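Local atomic coordinates of putative alpha-L-fucosidase (Bacteroides thetaiotaomicron VPI-5482, PDB entry 3GZA), a protein that probably hydrolyses alpha-L-fucosidic linkages as a family 29 glycoside hydrolase, its TIM-barrel catalytic domain followed by a beta-sandwich. Residues A[26-30]-A[31-35]; A[38-41]-A[42-46]. All coordinates share one frame; numbering follows the deposited sequence.

Contact 1: residues A[26-30]-A[31-35]; sequences FHYDL and HVFDG. With NA (sodium ion), chain G; EDO (1,2-ethanediol), chain D.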
loop_
_atom_site.group_PDB
_atom_site.type_symbol
_atom_site.label_atom_id
_atom_site.label_comp_id
_atom_site.label_asym_id
_atom_site.label_seq_id
_atom_site.Cartn_x
_atom_site.Cartn_y
_atom_site.Cartn_z
ATOM N N PHE A 26 6.035 12.058 20.027
ATOM C CA PHE A 26 6.659 10.769 19.913
ATOM C C PHE A 26 6.708 10.389 18.443
ATOM O O PHE A 26 5.639 10.253 17.837
ATOM C CB PHE A 26 5.857 9.686 20.673
ATOM C CG PHE A 26 5.779 9.896 22.165
ATOM C CD1 PHE A 26 4.835 10.777 22.702
ATOM C CD2 PHE A 26 6.686 9.295 23.003
ATOM C CE1 PHE A 26 4.807 10.973 24.100
ATOM C CE2 PHE A 26 6.611 9.469 24.348
ATOM C CZ PHE A 26 5.667 10.331 24.897
ATOM N N HIS A 27 7.910 10.320 17.875
ATOM C CA HIS A 27 8.125 9.885 16.505
ATOM C C HIS A 27 8.397 8.381 16.474
ATOM O O HIS A 27 9.236 7.883 17.227
ATOM C CB HIS A 27 9.291 10.630 15.856
ATOM C CG HIS A 27 8.992 12.054 15.502
ATOM N ND1 HIS A 27 8.911 13.075 16.435
ATOM C CD2 HIS A 27 8.757 12.620 14.307
ATOM C CE1 HIS A 27 8.635 14.209 15.806
ATOM N NE2 HIS A 27 8.543 13.959 14.510
ATOM N N TYR A 28 7.681 7.648 15.614
ATOM C CA TYR A 28 7.836 6.218 15.496
ATOM C C TYR A 28 7.421 5.840 14.077
ATOM O O TYR A 28 6.369 6.290 13.612
ATOM C CB TYR A 28 6.959 5.558 16.554
ATOM C CG TYR A 28 7.409 4.235 17.132
ATOM C CD1 TYR A 28 8.690 4.111 17.603
ATOM C CD2 TYR A 28 6.526 3.191 17.274
ATOM C CE1 TYR A 28 9.099 2.949 18.218
ATOM C CE2 TYR A 28 6.922 2.019 17.866
ATOM C CZ TYR A 28 8.182 1.934 18.369
ATOM O OH TYR A 28 8.607 0.806 19.023
ATOM N N ASP A 29 8.263 5.121 13.385
ATOM C CA ASP A 29 7.999 4.660 12.037
ATOM C C ASP A 29 8.881 3.446 11.803
ATOM O O ASP A 29 9.680 3.070 12.662
ATOM C CB ASP A 29 8.229 5.820 11.041
ATOM C CG ASP A 29 7.548 5.631 9.676
ATOM O OD1 ASP A 29 7.194 4.463 9.290
ATOM O OD2 ASP A 29 7.400 6.675 8.981
ATOM N N LEU A 30 8.748 2.826 10.617
ATOM C CA LEU A 30 9.398 1.521 10.383
ATOM C C LEU A 30 10.908 1.495 10.537
ATOM O O LEU A 30 11.484 0.488 10.980
ATOM C CB LEU A 30 9.012 1.026 8.980
ATOM C CG LEU A 30 7.519 0.803 8.728
ATOM C CD1 LEU A 30 7.268 0.632 7.207
ATOM C CD2 LEU A 30 6.960 -0.398 9.548
ATOM N N HIS A 31 11.577 2.560 10.149
ATOM C CA HIS A 31 13.022 2.631 10.153
ATOM C C HIS A 31 13.611 2.671 11.560
ATOM O O HIS A 31 14.825 2.506 11.698
ATOM C CB HIS A 31 13.527 3.832 9.335
ATOM C CG HIS A 31 12.934 5.133 9.742
ATOM N ND1 HIS A 31 13.332 5.822 10.881
ATOM C CD2 HIS A 31 11.903 5.839 9.216
ATOM C CE1 HIS A 31 12.609 6.919 10.984
ATOM N NE2 HIS A 31 11.735 6.955 9.993
ATOM N N VAL A 32 12.804 2.899 12.602
ATOM C CA VAL A 32 13.329 2.765 13.955
ATOM C C VAL A 32 13.888 1.358 14.228
ATOM O O VAL A 32 14.806 1.161 15.054
ATOM C CB VAL A 32 12.245 3.116 14.982
ATOM C CG1 VAL A 32 12.608 2.660 16.392
ATOM C CG2 VAL A 32 11.908 4.624 14.919
ATOM N N PHE A 33 13.418 0.361 13.450
ATOM C CA PHE A 33 13.748 -1.040 13.663
ATOM C C PHE A 33 14.809 -1.579 12.718
ATOM O O PHE A 33 15.098 -2.835 12.726
ATOM C CB PHE A 33 12.457 -1.860 13.490
ATOM C CG PHE A 33 11.360 -1.481 14.445
ATOM C CD1 PHE A 33 10.551 -0.372 14.175
ATOM C CD2 PHE A 33 11.142 -2.260 15.584
ATOM C CE1 PHE A 33 9.528 -0.035 15.067
ATOM C CE2 PHE A 33 10.178 -1.947 16.489
ATOM C CZ PHE A 33 9.368 -0.840 16.242
ATOM N N ASP A 34 15.430 -0.680 11.945
ATOM C CA ASP A 34 16.375 -1.105 10.922
ATOM C C ASP A 34 17.841 -1.250 11.343
ATOM O O ASP A 34 18.705 -1.557 10.517
ATOM C CB ASP A 34 16.280 -0.243 9.671
ATOM C CG ASP A 34 16.832 1.141 9.832
ATOM O OD1 ASP A 34 17.372 1.429 10.911
ATOM O OD2 ASP A 34 16.709 1.968 8.876
ATOM N N GLY A 35 18.114 -0.969 12.614
ATOM C CA GLY A 35 19.441 -1.111 13.133
ATOM C C GLY A 35 20.508 -0.104 12.719
ATOM O O GLY A 35 21.691 -0.282 13.041
HETATM NA NA NA G . 16.945 3.520 12.068
HETATM C C1 EDO D . 9.783 16.795 13.569
HETATM O O1 EDO D . 8.734 16.125 12.860
HETATM C C2 EDO D . 9.108 17.921 14.283
HETATM O O2 EDO D . 8.761 18.896 13.321
HETATM O O HOH W 1 9.611 8.258 8.729
HETATM O O HOH W 2 15.626 5.503 12.691
HETATM O O HOH W 3 16.809 3.149 14.436
HETATM O O HOH W 4 17.201 4.351 9.653
#

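Contact 2: residues A[38-41]-A[42-46]; sequences YGQG and NNRIN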
loop_
_atom_site.group_PDB
_atom_site.type_symbol
_atom_site.label_atom_id
_atom_site.label_comp_id
_atom_site.label_asym_id
_atom_site.label_seq_id
_atom_site.Cartn_x
_atom_site.Cartn_y
_atom_site.Cartn_z
ATOM N N TYR A 38 19.106 7.174 11.232
ATOM C CA TYR A 38 18.088 7.788 10.389
ATOM C C TYR A 38 18.718 8.729 9.411
ATOM O O TYR A 38 19.547 9.544 9.786
ATOM C CB TYR A 38 17.108 8.557 11.266
ATOM C CG TYR A 38 16.064 9.396 10.549
ATOM C CD1 TYR A 38 15.126 8.815 9.701
ATOM C CD2 TYR A 38 15.989 10.745 10.758
ATOM C CE1 TYR A 38 14.154 9.575 9.054
ATOM C CE2 TYR A 38 14.978 11.523 10.135
ATOM C CZ TYR A 38 14.068 10.923 9.273
ATOM O OH TYR A 38 13.113 11.736 8.697
ATOM N N GLY A 39 18.367 8.583 8.130
ATOM C CA GLY A 39 18.845 9.506 7.082
ATOM C C GLY A 39 17.585 10.014 6.427
ATOM O O GLY A 39 16.916 9.265 5.707
ATOM N N GLN A 40 17.201 11.267 6.711
ATOM C CA GLN A 40 15.922 11.803 6.273
ATOM C C GLN A 40 15.763 11.837 4.775
ATOM O O GLN A 40 14.750 11.394 4.237
ATOM C CB GLN A 40 15.699 13.185 6.867
ATOM C CG GLN A 40 14.394 13.818 6.380
ATOM C CD GLN A 40 14.017 15.019 7.208
ATOM O OE1 GLN A 40 14.667 16.061 7.129
ATOM N NE2 GLN A 40 12.976 14.879 8.008
ATOM N N GLY A 41 16.794 12.308 4.098
ATOM C CA GLY A 41 16.769 12.400 2.645
ATOM C C GLY A 41 16.538 11.048 2.013
ATOM O O GLY A 41 15.662 10.878 1.131
ATOM N N ASN A 42 17.272 10.078 2.510
ATOM C CA ASN A 42 17.176 8.705 2.020
ATOM C C ASN A 42 15.824 8.100 2.342
ATOM O O ASN A 42 15.179 7.475 1.495
ATOM C CB ASN A 42 18.314 7.901 2.627
ATOM C CG ASN A 42 18.349 6.451 2.160
ATOM O OD1 ASN A 42 17.522 5.607 2.547
ATOM N ND2 ASN A 42 19.355 6.148 1.353
ATOM N N ASN A 43 15.388 8.261 3.574
ATOM C CA ASN A 43 14.118 7.667 4.003
ATOM C C ASN A 43 12.939 8.146 3.187
ATOM O O ASN A 43 11.991 7.370 2.953
ATOM C CB ASN A 43 13.839 7.982 5.477
ATOM C CG ASN A 43 12.649 7.259 6.013
ATOM O OD1 ASN A 43 12.584 6.001 5.994
ATOM N ND2 ASN A 43 11.696 8.007 6.536
ATOM N N ARG A 44 12.913 9.428 2.818
ATOM C CA ARG A 44 11.771 9.987 2.080
ATOM C C ARG A 44 11.652 9.386 0.688
ATOM O O ARG A 44 10.551 9.354 0.152
ATOM C CB ARG A 44 11.918 11.507 1.966
ATOM C CG ARG A 44 11.719 12.258 3.263
ATOM C CD ARG A 44 12.215 13.716 3.149
ATOM N NE ARG A 44 11.822 14.477 4.307
ATOM C CZ ARG A 44 12.066 15.788 4.435
ATOM N NH1 ARG A 44 12.768 16.402 3.536
ATOM N NH2 ARG A 44 11.613 16.457 5.481
ATOM N N ILE A 45 12.741 8.872 0.126
ATOM C CA ILE A 45 12.718 8.434 -1.284
ATOM C C ILE A 45 13.136 6.982 -1.525
ATOM O O ILE A 45 13.299 6.567 -2.668
ATOM C CB ILE A 45 13.456 9.417 -2.223
ATOM C CG1 ILE A 45 14.963 9.385 -1.967
ATOM C CG2 ILE A 45 12.881 10.844 -2.111
ATOM C CD1 ILE A 45 15.761 10.107 -3.092
ATOM N N ASN A 46 13.223 6.188 -0.465
ATOM C CA ASN A 46 13.588 4.759 -0.545
ATOM C C ASN A 46 12.549 3.971 0.247
ATOM O O ASN A 46 12.619 3.912 1.470
ATOM C CB ASN A 46 14.987 4.523 0.018
ATOM C CG ASN A 46 16.066 4.971 -0.893
ATOM O OD1 ASN A 46 16.549 4.200 -1.737
ATOM N ND2 ASN A 46 16.537 6.228 -0.688
#

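Contact 1: residues A[26-30]-A[31-35]
Beyond barrel strand 22-26 the loop enters a 3-10 turn that leads to a sodium site, and it is across this turn that Tyr28 and Asp29 meet Val32 and Phe33. Two backbone bonds close it: Val32 N gives to Asp29 O at 3.1 Å, and Phe33 N gives to Leu30 O at the same length. The carboxylate of Asp29 folds back on its own chain, where OD1 takes Leu30 N at 2.6 Å on the anti side; Thr84 also bonds this oxygen. OD2 is joined to His31 NE2 through a water. On the apolar side Phe33 turns its edge to the face of Tyr28 in an offset edge-to-face pair, planes at 62°, with Phe33 CZ 3.7 Å from Tyr28 CZ. Phe33 CG lies anti to its carbonyl carbon (chi1 -60°), which brings the ring's edge up to the carbonyl oxygens of Asp29 and Leu30 and toward Tyr28. Val32 CG1 touches Tyr28 CE1 at 4.0 Å, the two side chains crossing at about a right angle. Tyr28 OH is hydrogen-bonded to Asp320 O. A serine in place of Phe33 would probably lose this edge-to-face contact with Tyr28 and open a gap beside the turn. Sodium is held by His31 O and Asp34 OD1, both at 2.4 Å, with Ile36 O and three waters; the ion probably offsets the repulsion between His31 O and Asp34 OD1, which lie 2.9 Å apart.

Contact 2: residues A[38-41]-A[42-46]
Gln40 and Arg44 stack across the first turn of the short helix 40-45, which has Gly39 at its N-cap position. Backbone bonds set the frame. Asn43 N gives to Gly39 O at 2.8 Å, and Arg44 N gives to Gln40 O at 3.0 Å. At the other end Asn42 O accepts twice, from Ile45 N and from Asn46 ND2 (2.9 Å), which arrive from opposite faces of its carbonyl plane; the second bond lies in the amide plane of Asn46 and folds that side chain back over the last turn.

The stacking is between flat polar groups. Gln40 CD sits over one face of the Arg44 guanidinium, offset toward its rim, 3.3 Å from Arg44 NH2, with the planes 20° apart. Gln40 reaches this place with CG anti to the backbone N (chi1 177°), while the arginine runs extended from CG to NE alongside it. No hydrogen bond joins the two groups; Gln40 NE2 bonds Glu83 OE2 and makes a further, weak bond to Tyr38 OH at 3.2 Å.

Two contacts involve the Tyr38 ring. Gln40 N stands over its centre, and Asn43 ND2 meets it at its edge, in plane, 3.9 Å from Tyr38 CE1. Trp133 adds a cation-pi contact to Arg44.

Polar ends converge on Glu83: OE1 is hydrogen-bonded to Tyr38 OH and to Asn43 ND2, while OE2 takes Gln40 NE2 and, in a salt bridge, Arg44 NE. One carboxylate thus holds the ends of four side chains in place, which is consistent with the amide lying offset over the guanidinium, both groups being directed to the same acceptor.

Contacts 1 and 2 follow one another along the same loop-and-helix connection after strand 22-26, their centres about 12 Å apart, and they meet through His31. Its CE1 lies 3.4 Å from Tyr38 CD1 where the two rings stack, and its CD2 is 3.3 Å from Asn43 OD1. Contact 1 is the buried one, joining aromatic packing to a metal site. Contact 2 lies at the surface and relies on helix bonds and a shared carboxylate; its far end reaches the second subunit, where Ile45 O accepts from Asn153 ND2 of that chain. The chemistry is reversed between them: main-chain and carboxylate oxygens of residues 31-36 surround a metal, whereas side-chain groups of residues 38-44 surround a carboxylate.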